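Long-range contact in serine--tRNA ligase (Pyrococcus horikoshii, PDB 2DQ0), which probably attaches serine to tRNA(Ser), and also to tRNA(Sec), using ATP, as a class II aminoacyl-tRNA synthetase: residues I4-L18 with V27-R41. Sequence-based numbering, arbitrary orientation.
Sequences IKLIRENPELVKNDL and VKWVDEILKLDTEWR
Val30 enters helix 11-18 as a knob among Pro11, Val14, Lys15 and Leu18. Val30 CG1 lies 3.4 Å from Pro11 CB, while Val30 CG2 lies near Lys15 CG and faces Leu18 CD2. Beside this knob, Ile7 and Ile33 meet tip to tip, and the Ile7 and Leu34 side chains slide past each other in opposite directions, Ile7 CD1 next to Leu34 CD2. The Ile7 chi1 of 69° sets CG1 between the backbone N and carbonyl carbon, directing it at Ile33 CD1. Further along, the Lys15 chain runs extended beyond CG; its CB passes Val27 CG2 at 3.6 Å before NZ ends in a salt bridge with Asp31. Lys15 NZ meets Asp31 OD2 on its syn side at 2.7 Å, out of the carboxylate plane, with a weak second bond to OD1. At the other end, Arg8 bends at chi3 and crosses Asp37 at about a right angle, forming a salt bridge through NH2, although the exact place of OD2 is doubtful. Arg41 NE makes a longer ion pair with the same OD2, subject to the same doubt, and the Asp37 carboxylate probably offsets the closeness of the two guanidinium groups. A leucine in place of Arg8 would probably leave the Asp37 carboxylate without the salt bridge from helix 4-9, its charge less well balanced. The axes record this layout: helix 28-41 runs at 149° to helix 11-18, roughly antiparallel, but at 103° to helix 4-9. Both short helices thus pack on the base of the long helix 28-65 in the N-terminal tRNA-binding extension, where Leu36 and Trp40 touch the coiled-coil partner, helix 72-103.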
ATOM      1  N   ILE A   4      -3.021  -7.261  35.040  1.00 59.71           N
ATOM      2  CA  ILE A   4      -3.368  -6.595  36.279  1.00 59.75           C
ATOM      3  C   ILE A   4      -2.708  -7.341  37.457  1.00 62.57           C
ATOM      4  O   ILE A   4      -2.241  -6.715  38.410  1.00 61.97           O
ATOM      5  CB  ILE A   4      -4.914  -6.526  36.436  1.00 59.68           C
ATOM      6  CG1 ILE A   4      -5.304  -5.389  37.384  1.00 56.01           C
ATOM      7  CG2 ILE A   4      -5.457  -7.873  36.865  1.00 53.35           C
ATOM      8  CD1 ILE A   4      -4.666  -5.426  38.727  1.00 53.80           C
ATOM      9  N   LYS A   5      -2.638  -8.669  37.367  1.00 63.58           N
ATOM     10  CA  LYS A   5      -2.033  -9.481  38.422  1.00 69.73           C
ATOM     11  C   LYS A   5      -0.620  -9.011  38.755  1.00 71.25           C
ATOM     12  O   LYS A   5      -0.255  -8.843  39.924  1.00 66.93           O
ATOM     13  CB  LYS A   5      -1.965 -10.954  38.005  1.00 77.85           C
ATOM     14  CG  LYS A   5      -3.318 -11.630  37.740  1.00 93.04           C
ATOM     15  CD  LYS A   5      -4.176 -11.720  38.994  1.00103.79           C
ATOM     16  CE  LYS A   5      -3.511 -12.570  40.073  1.00110.06           C
ATOM     17  NZ  LYS A   5      -3.257 -13.968  39.609  1.00115.25           N
ATOM     18  N   LEU A   6       0.169  -8.792  37.712  1.00 66.65           N
ATOM     19  CA  LEU A   6       1.551  -8.374  37.868  1.00 64.12           C
ATOM     20  C   LEU A   6       1.720  -7.046  38.610  1.00 63.20           C
ATOM     21  O   LEU A   6       2.657  -6.877  39.405  1.00 55.78           O
ATOM     22  CB  LEU A   6       2.211  -8.332  36.486  1.00 61.79           C
ATOM     23  CG  LEU A   6       3.705  -8.029  36.413  1.00 66.22           C
ATOM     24  CD1 LEU A   6       3.933  -6.516  36.356  1.00 69.86           C
ATOM     25  CD2 LEU A   6       4.405  -8.659  37.608  1.00 62.79           C
ATOM     26  N   ILE A   7       0.812  -6.107  38.384  1.00 59.95           N
ATOM     27  CA  ILE A   7       0.935  -4.835  39.074  1.00 63.93           C
ATOM     28  C   ILE A   7       0.445  -5.014  40.514  1.00 64.86           C
ATOM     29  O   ILE A   7       0.829  -4.267  41.417  1.00 60.98           O
ATOM     30  CB  ILE A   7       0.138  -3.681  38.348  1.00 68.20           C
ATOM     31  CG1 ILE A   7      -1.360  -3.913  38.483  1.00 79.42           C
ATOM     32  CG2 ILE A   7       0.514  -3.602  36.858  1.00 53.43           C
ATOM     33  CD1 ILE A   7      -1.934  -3.372  39.771  1.00 92.22           C
ATOM     34  N   ARG A   8      -0.415  -6.001  40.736  1.00 64.32           N
ATOM     35  CA  ARG A   8      -0.907  -6.223  42.086  1.00 70.69           C
ATOM     36  C   ARG A   8       0.132  -6.964  42.910  1.00 68.98           C
ATOM     37  O   ARG A   8       0.359  -6.639  44.065  1.00 68.76           O
ATOM     38  CB  ARG A   8      -2.226  -7.002  42.075  1.00 71.76           C
ATOM     39  CG  ARG A   8      -3.438  -6.120  41.815  1.00 68.89           C
ATOM     40  CD  ARG A   8      -4.744  -6.795  42.213  1.00 63.38           C
ATOM     41  NE  ARG A   8      -5.005  -7.999  41.438  1.00 66.71           N
ATOM     42  CZ  ARG A   8      -6.132  -8.234  40.773  1.00 61.03           C
ATOM     43  NH1 ARG A   8      -6.271  -9.364  40.093  1.00 62.90           N
ATOM     44  NH2 ARG A   8      -7.113  -7.341  40.780  1.00 62.87           N
ATOM     45  N   GLU A   9       0.784  -7.945  42.299  1.00 75.17           N
ATOM     46  CA  GLU A   9       1.793  -8.726  42.994  1.00 76.22           C
ATOM     47  C   GLU A   9       3.215  -8.173  42.972  1.00 76.39           C
ATOM     48  O   GLU A   9       4.122  -8.812  43.509  1.00 72.42           O
ATOM     49  CB  GLU A   9       1.767 -10.167  42.484  1.00 78.29           C
ATOM     50  CG  GLU A   9       0.536 -10.914  42.976  1.00 85.02           C
ATOM     51  CD  GLU A   9       0.295 -12.198  42.223  1.00 91.82           C
ATOM     52  OE1 GLU A   9       1.265 -12.965  42.035  1.00 97.95           O
ATOM     53  OE2 GLU A   9      -0.866 -12.443  41.824  1.00 92.97           O
ATOM     54  N   ASN A  10       3.422  -7.010  42.348  1.00 74.50           N
ATOM     55  CA  ASN A  10       4.750  -6.390  42.365  1.00 70.55           C
ATOM     56  C   ASN A  10       4.844  -4.995  41.794  1.00 67.30           C
ATOM     57  O   ASN A  10       5.631  -4.736  40.896  1.00 65.20           O
ATOM     58  CB  ASN A  10       5.816  -7.261  41.695  1.00 65.52           C
ATOM     59  CG  ASN A  10       7.225  -6.970  42.253  1.00 75.23           C
ATOM     60  OD1 ASN A  10       8.212  -7.582  41.845  1.00 71.95           O
ATOM     61  ND2 ASN A  10       7.309  -6.028  43.202  1.00 64.68           N
ATOM     62  N   PRO A  11       4.065  -4.061  42.342  1.00 69.28           N
ATOM     63  CA  PRO A  11       4.067  -2.669  41.877  1.00 68.24           C
ATOM     64  C   PRO A  11       5.439  -1.991  41.826  1.00 69.00           C
ATOM     65  O   PRO A  11       5.693  -1.162  40.946  1.00 75.98           O
ATOM     66  CB  PRO A  11       3.101  -1.975  42.844  1.00 68.49           C
ATOM     67  CG  PRO A  11       3.117  -2.858  44.061  1.00 64.71           C
ATOM     68  CD  PRO A  11       3.144  -4.238  43.477  1.00 60.60           C
ATOM     69  N   GLU A  12       6.320  -2.330  42.756  1.00 65.14           N
ATOM     70  CA  GLU A  12       7.650  -1.724  42.763  1.00 64.48           C
ATOM     71  C   GLU A  12       8.423  -2.181  41.537  1.00 60.08           C
ATOM     72  O   GLU A  12       9.193  -1.414  40.977  1.00 56.88           O
ATOM     73  CB  GLU A  12       8.424  -2.107  44.034  1.00 66.66           C
ATOM     74  CG  GLU A  12       7.874  -1.483  45.299  1.00 67.80           C
ATOM     75  CD  GLU A  12       8.162  -0.002  45.389  1.00 76.03           C
ATOM     76  OE1 GLU A  12       7.223   0.782  45.677  1.00 75.96           O
ATOM     77  OE2 GLU A  12       9.338   0.372  45.185  1.00 83.70           O
ATOM     78  N   LEU A  13       8.215  -3.431  41.129  1.00 52.59           N
ATOM     79  CA  LEU A  13       8.884  -3.967  39.954  1.00 49.55           C
ATOM     80  C   LEU A  13       8.490  -3.158  38.727  1.00 55.42           C
ATOM     81  O   LEU A  13       9.336  -2.802  37.911  1.00 59.13           O
ATOM     82  CB  LEU A  13       8.497  -5.430  39.751  1.00 52.31           C
ATOM     83  CG  LEU A  13       8.952  -6.249  38.531  1.00 54.10           C
ATOM     84  CD1 LEU A  13       8.197  -5.817  37.311  1.00 57.62           C
ATOM     85  CD2 LEU A  13      10.435  -6.105  38.317  1.00 63.57           C
ATOM     86  N   VAL A  14       7.204  -2.858  38.606  1.00 56.27           N
ATOM     87  CA  VAL A  14       6.724  -2.102  37.467  1.00 66.79           C
ATOM     88  C   VAL A  14       7.100  -0.610  37.541  1.00 68.35           C
ATOM     89  O   VAL A  14       7.364   0.025  36.510  1.00 68.99           O
ATOM     90  CB  VAL A  14       5.186  -2.319  37.265  1.00 63.83           C
ATOM     91  CG1 VAL A  14       4.489  -2.348  38.585  1.00 74.46           C
ATOM     92  CG2 VAL A  14       4.604  -1.224  36.383  1.00 60.58           C
ATOM     93  N   LYS A  15       7.157  -0.054  38.745  1.00 66.39           N
ATOM     94  CA  LYS A  15       7.545   1.347  38.879  1.00 62.99           C
ATOM     95  C   LYS A  15       9.015   1.530  38.514  1.00 66.08           C
ATOM     96  O   LYS A  15       9.381   2.472  37.809  1.00 64.48           O
ATOM     97  CB  LYS A  15       7.342   1.842  40.306  1.00 59.55           C
ATOM     98  CG  LYS A  15       5.900   1.921  40.743  1.00 65.29           C
ATOM     99  CD  LYS A  15       5.789   2.570  42.108  1.00 54.39           C
ATOM    100  CE  LYS A  15       4.342   2.657  42.532  1.00 58.03           C
ATOM    101  NZ  LYS A  15       4.157   3.591  43.664  1.00 55.20           N
ATOM    102  N   ASN A  16       9.862   0.635  39.005  1.00 63.64           N
ATOM    103  CA  ASN A  16      11.285   0.744  38.726  1.00 66.66           C
ATOM    104  C   ASN A  16      11.601   0.529  37.250  1.00 67.98           C
ATOM    105  O   ASN A  16      12.557   1.114  36.723  1.00 66.76           O
ATOM    106  CB  ASN A  16      12.096  -0.245  39.580  1.00 60.07           C
ATOM    107  CG  ASN A  16      12.083   0.111  41.066  1.00 62.05           C
ATOM    108  OD1 ASN A  16      11.952   1.279  41.442  1.00 56.68           O
ATOM    109  ND2 ASN A  16      12.235  -0.900  41.915  1.00 61.99           N
ATOM    110  N   ASP A  17      10.804  -0.303  36.578  1.00 61.62           N
ATOM    111  CA  ASP A  17      11.059  -0.557  35.170  1.00 59.00           C
ATOM    112  C   ASP A  17      10.688   0.709  34.401  1.00 60.83           C
ATOM    113  O   ASP A  17      11.403   1.135  33.487  1.00 47.83           O
ATOM    114  CB  ASP A  17      10.247  -1.755  34.678  1.00 56.10           C
ATOM    115  CG  ASP A  17      10.972  -2.543  33.580  1.00 60.68           C
ATOM    116  OD1 ASP A  17      10.442  -2.636  32.458  1.00 62.42           O
ATOM    117  OD2 ASP A  17      12.074  -3.072  33.843  1.00 60.66           O
ATOM    118  N   LEU A  18       9.570   1.311  34.800  1.00 58.35           N
ATOM    119  CA  LEU A  18       9.093   2.547  34.199  1.00 55.58           C
ATOM    120  C   LEU A  18      10.198   3.587  34.285  1.00 62.41           C
ATOM    121  O   LEU A  18      10.372   4.400  33.376  1.00 64.89           O
ATOM    122  CB  LEU A  18       7.874   3.042  34.958  1.00 52.56           C
ATOM    123  CG  LEU A  18       6.510   2.958  34.275  1.00 64.27           C
ATOM    124  CD1 LEU A  18       6.391   1.706  33.428  1.00 59.35           C
ATOM    125  CD2 LEU A  18       5.435   3.020  35.341  1.00 49.01           C
ATOM    126  N   VAL A  27       4.850   6.627  36.348  1.00 71.76           N
ATOM    127  CA  VAL A  27       5.058   5.832  37.548  1.00 73.53           C
ATOM    128  C   VAL A  27       3.829   6.022  38.456  1.00 68.72           C
ATOM    129  O   VAL A  27       3.319   5.066  39.038  1.00 68.43           O
ATOM    130  CB  VAL A  27       6.356   6.257  38.295  1.00 69.99           C
ATOM    131  CG1 VAL A  27       6.190   7.636  38.911  1.00 83.34           C
ATOM    132  CG2 VAL A  27       6.695   5.242  39.353  1.00 70.19           C
ATOM    133  N   LYS A  28       3.336   7.256  38.532  1.00 63.97           N
ATOM    134  CA  LYS A  28       2.179   7.582  39.359  1.00 66.95           C
ATOM    135  C   LYS A  28       0.928   6.785  39.004  1.00 67.64           C
ATOM    136  O   LYS A  28      -0.086   6.864  39.694  1.00 66.07           O
ATOM    137  CB  LYS A  28       1.852   9.074  39.254  1.00 67.67           C
ATOM    138  CG  LYS A  28       1.456   9.539  37.863  1.00 74.01           C
ATOM    139  CD  LYS A  28       0.848  10.927  37.911  1.00 76.12           C
ATOM    140  CE  LYS A  28       0.823  11.583  36.542  1.00 79.23           C
ATOM    141  NZ  LYS A  28       2.204  11.862  36.052  1.00 83.01           N
ATOM    142  N   TRP A  29       1.003   6.019  37.926  1.00 72.61           N
ATOM    143  CA  TRP A  29      -0.130   5.220  37.468  1.00 69.27           C
ATOM    144  C   TRP A  29      -0.281   3.905  38.221  1.00 66.44           C
ATOM    145  O   TRP A  29      -1.386   3.395  38.377  1.00 60.82           O
ATOM    146  CB  TRP A  29       0.026   4.909  35.983  1.00 71.19           C
ATOM    147  CG  TRP A  29      -0.404   5.978  35.051  1.00 68.73           C
ATOM    148  CD1 TRP A  29      -0.902   7.209  35.369  1.00 69.11           C
ATOM    149  CD2 TRP A  29      -0.446   5.884  33.629  1.00 69.50           C
ATOM    150  NE1 TRP A  29      -1.260   7.885  34.230  1.00 62.29           N
ATOM    151  CE2 TRP A  29      -0.989   7.094  33.145  1.00 66.58           C
ATOM    152  CE3 TRP A  29      -0.080   4.886  32.712  1.00 70.51           C
ATOM    153  CZ2 TRP A  29      -1.175   7.337  31.786  1.00 60.83           C
ATOM    154  CZ3 TRP A  29      -0.268   5.126  31.357  1.00 69.57           C
ATOM    155  CH2 TRP A  29      -0.811   6.343  30.908  1.00 64.28           C
ATOM    156  N   VAL A  30       0.838   3.343  38.662  1.00 66.00           N
ATOM    157  CA  VAL A  30       0.802   2.079  39.378  1.00 63.97           C
ATOM    158  C   VAL A  30      -0.110   2.167  40.594  1.00 68.29           C
ATOM    159  O   VAL A  30      -0.896   1.255  40.858  1.00 65.11           O
ATOM    160  CB  VAL A  30       2.191   1.679  39.834  1.00 61.56           C
ATOM    161  CG1 VAL A  30       2.158   0.281  40.465  1.00 62.96           C
ATOM    162  CG2 VAL A  30       3.128   1.731  38.655  1.00 59.32           C
ATOM    163  N   ASP A  31      -0.015   3.274  41.322  1.00 67.01           N
ATOM    164  CA  ASP A  31      -0.831   3.461  42.505  1.00 66.62           C
ATOM    165  C   ASP A  31      -2.258   3.745  42.099  1.00 66.70           C
ATOM    166  O   ASP A  31      -3.206   3.303  42.766  1.00 63.89           O
ATOM    167  CB  ASP A  31      -0.304   4.616  43.366  1.00 71.94           C
ATOM    168  CG  ASP A  31       1.066   4.331  43.958  1.00 69.31           C
ATOM    169  OD1 ASP A  31       1.264   3.241  44.530  1.00 61.95           O
ATOM    170  OD2 ASP A  31       1.943   5.209  43.852  1.00 79.89           O
ATOM    171  N   GLU A  32      -2.415   4.480  41.003  1.00 62.36           N
ATOM    172  CA  GLU A  32      -3.747   4.807  40.537  1.00 60.95           C
ATOM    173  C   GLU A  32      -4.531   3.541  40.177  1.00 58.93           C
ATOM    174  O   GLU A  32      -5.679   3.381  40.591  1.00 59.54           O
ATOM    175  CB  GLU A  32      -3.674   5.761  39.348  1.00 57.05           C
ATOM    176  CG  GLU A  32      -5.043   6.242  38.829  1.00 73.30           C
ATOM    177  CD  GLU A  32      -5.950   6.863  39.907  1.00 72.94           C
ATOM    178  OE1 GLU A  32      -5.449   7.262  40.973  1.00 64.93           O
ATOM    179  OE2 GLU A  32      -7.175   6.968  39.674  1.00 76.38           O
ATOM    180  N   ILE A  33      -3.913   2.632  39.435  1.00 54.39           N
ATOM    181  CA  ILE A  33      -4.612   1.415  39.048  1.00 63.57           C
ATOM    182  C   ILE A  33      -4.876   0.569  40.291  1.00 63.92           C
ATOM    183  O   ILE A  33      -5.881  -0.150  40.376  1.00 62.70           O
ATOM    184  CB  ILE A  33      -3.811   0.597  37.987  1.00 62.28           C
ATOM    185  CG1 ILE A  33      -2.721  -0.219  38.660  1.00 74.41           C
ATOM    186  CG2 ILE A  33      -3.160   1.545  36.955  1.00 62.15           C
ATOM    187  CD1 ILE A  33      -1.732  -0.818  37.677  1.00 95.07           C
ATOM    188  N   LEU A  34      -3.980   0.675  41.267  1.00 62.71           N
ATOM    189  CA  LEU A  34      -4.141  -0.082  42.503  1.00 62.86           C
ATOM    190  C   LEU A  34      -5.347   0.369  43.323  1.00 61.06           C
ATOM    191  O   LEU A  34      -6.144  -0.467  43.764  1.00 56.14           O
ATOM    192  CB  LEU A  34      -2.876   0.006  43.353  1.00 58.09           C
ATOM    193  CG  LEU A  34      -1.755  -0.921  42.886  1.00 65.85           C
ATOM    194  CD1 LEU A  34      -0.564  -0.787  43.822  1.00 64.52           C
ATOM    195  CD2 LEU A  34      -2.246  -2.353  42.850  1.00 53.92           C
ATOM    196  N   LYS A  35      -5.483   1.680  43.523  1.00 57.80           N
ATOM    197  CA  LYS A  35      -6.606   2.190  44.294  1.00 64.74           C
ATOM    198  C   LYS A  35      -7.905   1.958  43.530  1.00 67.33           C
ATOM    199  O   LYS A  35      -8.982   1.837  44.127  1.00 76.58           O
ATOM    200  CB  LYS A  35      -6.417   3.686  44.638  1.00 58.20           C
ATOM    201  CG  LYS A  35      -7.169   4.678  43.772  1.00 72.31           C
ATOM    202  CD  LYS A  35      -8.059   5.604  44.602  1.00 70.87           C
ATOM    203  CE  LYS A  35      -7.234   6.467  45.545  1.00 82.52           C
ATOM    204  NZ  LYS A  35      -8.070   7.295  46.464  1.00 79.28           N
ATOM    205  N   LEU A  36      -7.805   1.884  42.208  1.00 66.38           N
ATOM    206  CA  LEU A  36      -8.987   1.658  41.395  1.00 62.63           C
ATOM    207  C   LEU A  36      -9.363   0.194  41.513  1.00 58.22           C
ATOM    208  O   LEU A  36     -10.531  -0.142  41.677  1.00 53.93           O
ATOM    209  CB  LEU A  36      -8.723   2.001  39.924  1.00 64.08           C
ATOM    210  CG  LEU A  36      -8.725   3.452  39.449  1.00 68.38           C
ATOM    211  CD1 LEU A  36      -8.571   3.450  37.929  1.00 67.26           C
ATOM    212  CD2 LEU A  36     -10.016   4.155  39.850  1.00 55.01           C
ATOM    213  N   ASP A  37      -8.358  -0.670  41.420  1.00 55.63           N
ATOM    214  CA  ASP A  37      -8.566  -2.108  41.508  1.00 56.77           C
ATOM    215  C   ASP A  37      -9.185  -2.413  42.857  1.00 58.14           C
ATOM    216  O   ASP A  37     -10.103  -3.219  42.965  1.00 62.14           O
ATOM    217  CB  ASP A  37      -7.228  -2.845  41.371  1.00 62.24           C
ATOM    218  CG  ASP A  37      -7.394  -4.355  41.212  1.00 61.04           C
ATOM    219  OD1 ASP A  37      -8.066  -4.782  40.255  1.00 66.20           O
ATOM    220  OD2 ASP A  37      -6.843  -5.114  42.033  1.00 57.49           O
ATOM    221  N   THR A  38      -8.678  -1.757  43.889  1.00 58.57           N
ATOM    222  CA  THR A  38      -9.192  -1.966  45.222  1.00 58.19           C
ATOM    223  C   THR A  38     -10.649  -1.545  45.297  1.00 57.61           C
ATOM    224  O   THR A  38     -11.490  -2.285  45.806  1.00 59.83           O
ATOM    225  CB  THR A  38      -8.325  -1.218  46.246  1.00 59.31           C
ATOM    226  OG1 THR A  38      -7.203  -2.047  46.567  1.00 57.22           O
ATOM    227  CG2 THR A  38      -9.098  -0.906  47.524  1.00 50.14           C
ATOM    228  N   GLU A  39     -10.957  -0.367  44.782  1.00 54.74           N
ATOM    229  CA  GLU A  39     -12.331   0.098  44.791  1.00 60.67           C
ATOM    230  C   GLU A  39     -13.215  -0.910  44.024  1.00 67.60           C
ATOM    231  O   GLU A  39     -14.334  -1.255  44.451  1.00 60.49           O
ATOM    232  CB  GLU A  39     -12.385   1.482  44.148  1.00 60.75           C
ATOM    233  CG  GLU A  39     -13.753   2.126  44.141  1.00 70.18           C
ATOM    234  CD  GLU A  39     -13.675   3.616  43.890  1.00 78.56           C
ATOM    235  OE1 GLU A  39     -14.749   4.247  43.756  1.00 77.14           O
ATOM    236  OE2 GLU A  39     -12.537   4.150  43.837  1.00 80.14           O
ATOM    237  N   TRP A  40     -12.676  -1.387  42.903  1.00 72.62           N
ATOM    238  CA  TRP A  40     -13.335  -2.355  42.029  1.00 76.32           C
ATOM    239  C   TRP A  40     -13.754  -3.599  42.808  1.00 77.52           C
ATOM    240  O   TRP A  40     -14.925  -3.979  42.795  1.00 79.10           O
ATOM    241  CB  TRP A  40     -12.377  -2.740  40.882  1.00 85.67           C
ATOM    242  CG  TRP A  40     -12.832  -3.880  39.989  1.00 86.08           C
ATOM    243  CD1 TRP A  40     -13.947  -3.913  39.219  1.00 91.48           C
ATOM    244  CD2 TRP A  40     -12.167  -5.140  39.785  1.00 84.68           C
ATOM    245  NE1 TRP A  40     -14.027  -5.110  38.548  1.00 94.84           N
ATOM    246  CE2 TRP A  40     -12.947  -5.880  38.878  1.00 88.08           C
ATOM    247  CE3 TRP A  40     -10.991  -5.712  40.283  1.00 90.82           C
ATOM    248  CZ2 TRP A  40     -12.593  -7.164  38.455  1.00 89.82           C
ATOM    249  CZ3 TRP A  40     -10.638  -6.993  39.863  1.00 95.93           C
ATOM    250  CH2 TRP A  40     -11.441  -7.703  38.957  1.00 92.36           C
ATOM    251  N   ARG A  41     -12.805  -4.228  43.497  1.00 73.37           N
ATOM    252  CA  ARG A  41     -13.119  -5.433  44.255  1.00 75.16           C
ATOM    253  C   ARG A  41     -14.005  -5.169  45.473  1.00 71.72           C
ATOM    254  O   ARG A  41     -14.756  -6.046  45.906  1.00 65.46           O
ATOM    255  CB  ARG A  41     -11.830  -6.161  44.666  1.00 77.24           C
ATOM    256  CG  ARG A  41     -10.656  -5.257  45.019  1.00 95.48           C
ATOM    257  CD  ARG A  41      -9.348  -6.044  45.201  1.00102.01           C
ATOM    258  NE  ARG A  41      -9.078  -6.929  44.067  1.00110.27           N
ATOM    259  CZ  ARG A  41      -9.567  -8.163  43.943  1.00117.75           C
ATOM    260  NH1 ARG A  41     -10.349  -8.668  44.894  1.00119.34           N
ATOM    261  NH2 ARG A  41      -9.288  -8.892  42.862  1.00112.99           N
TER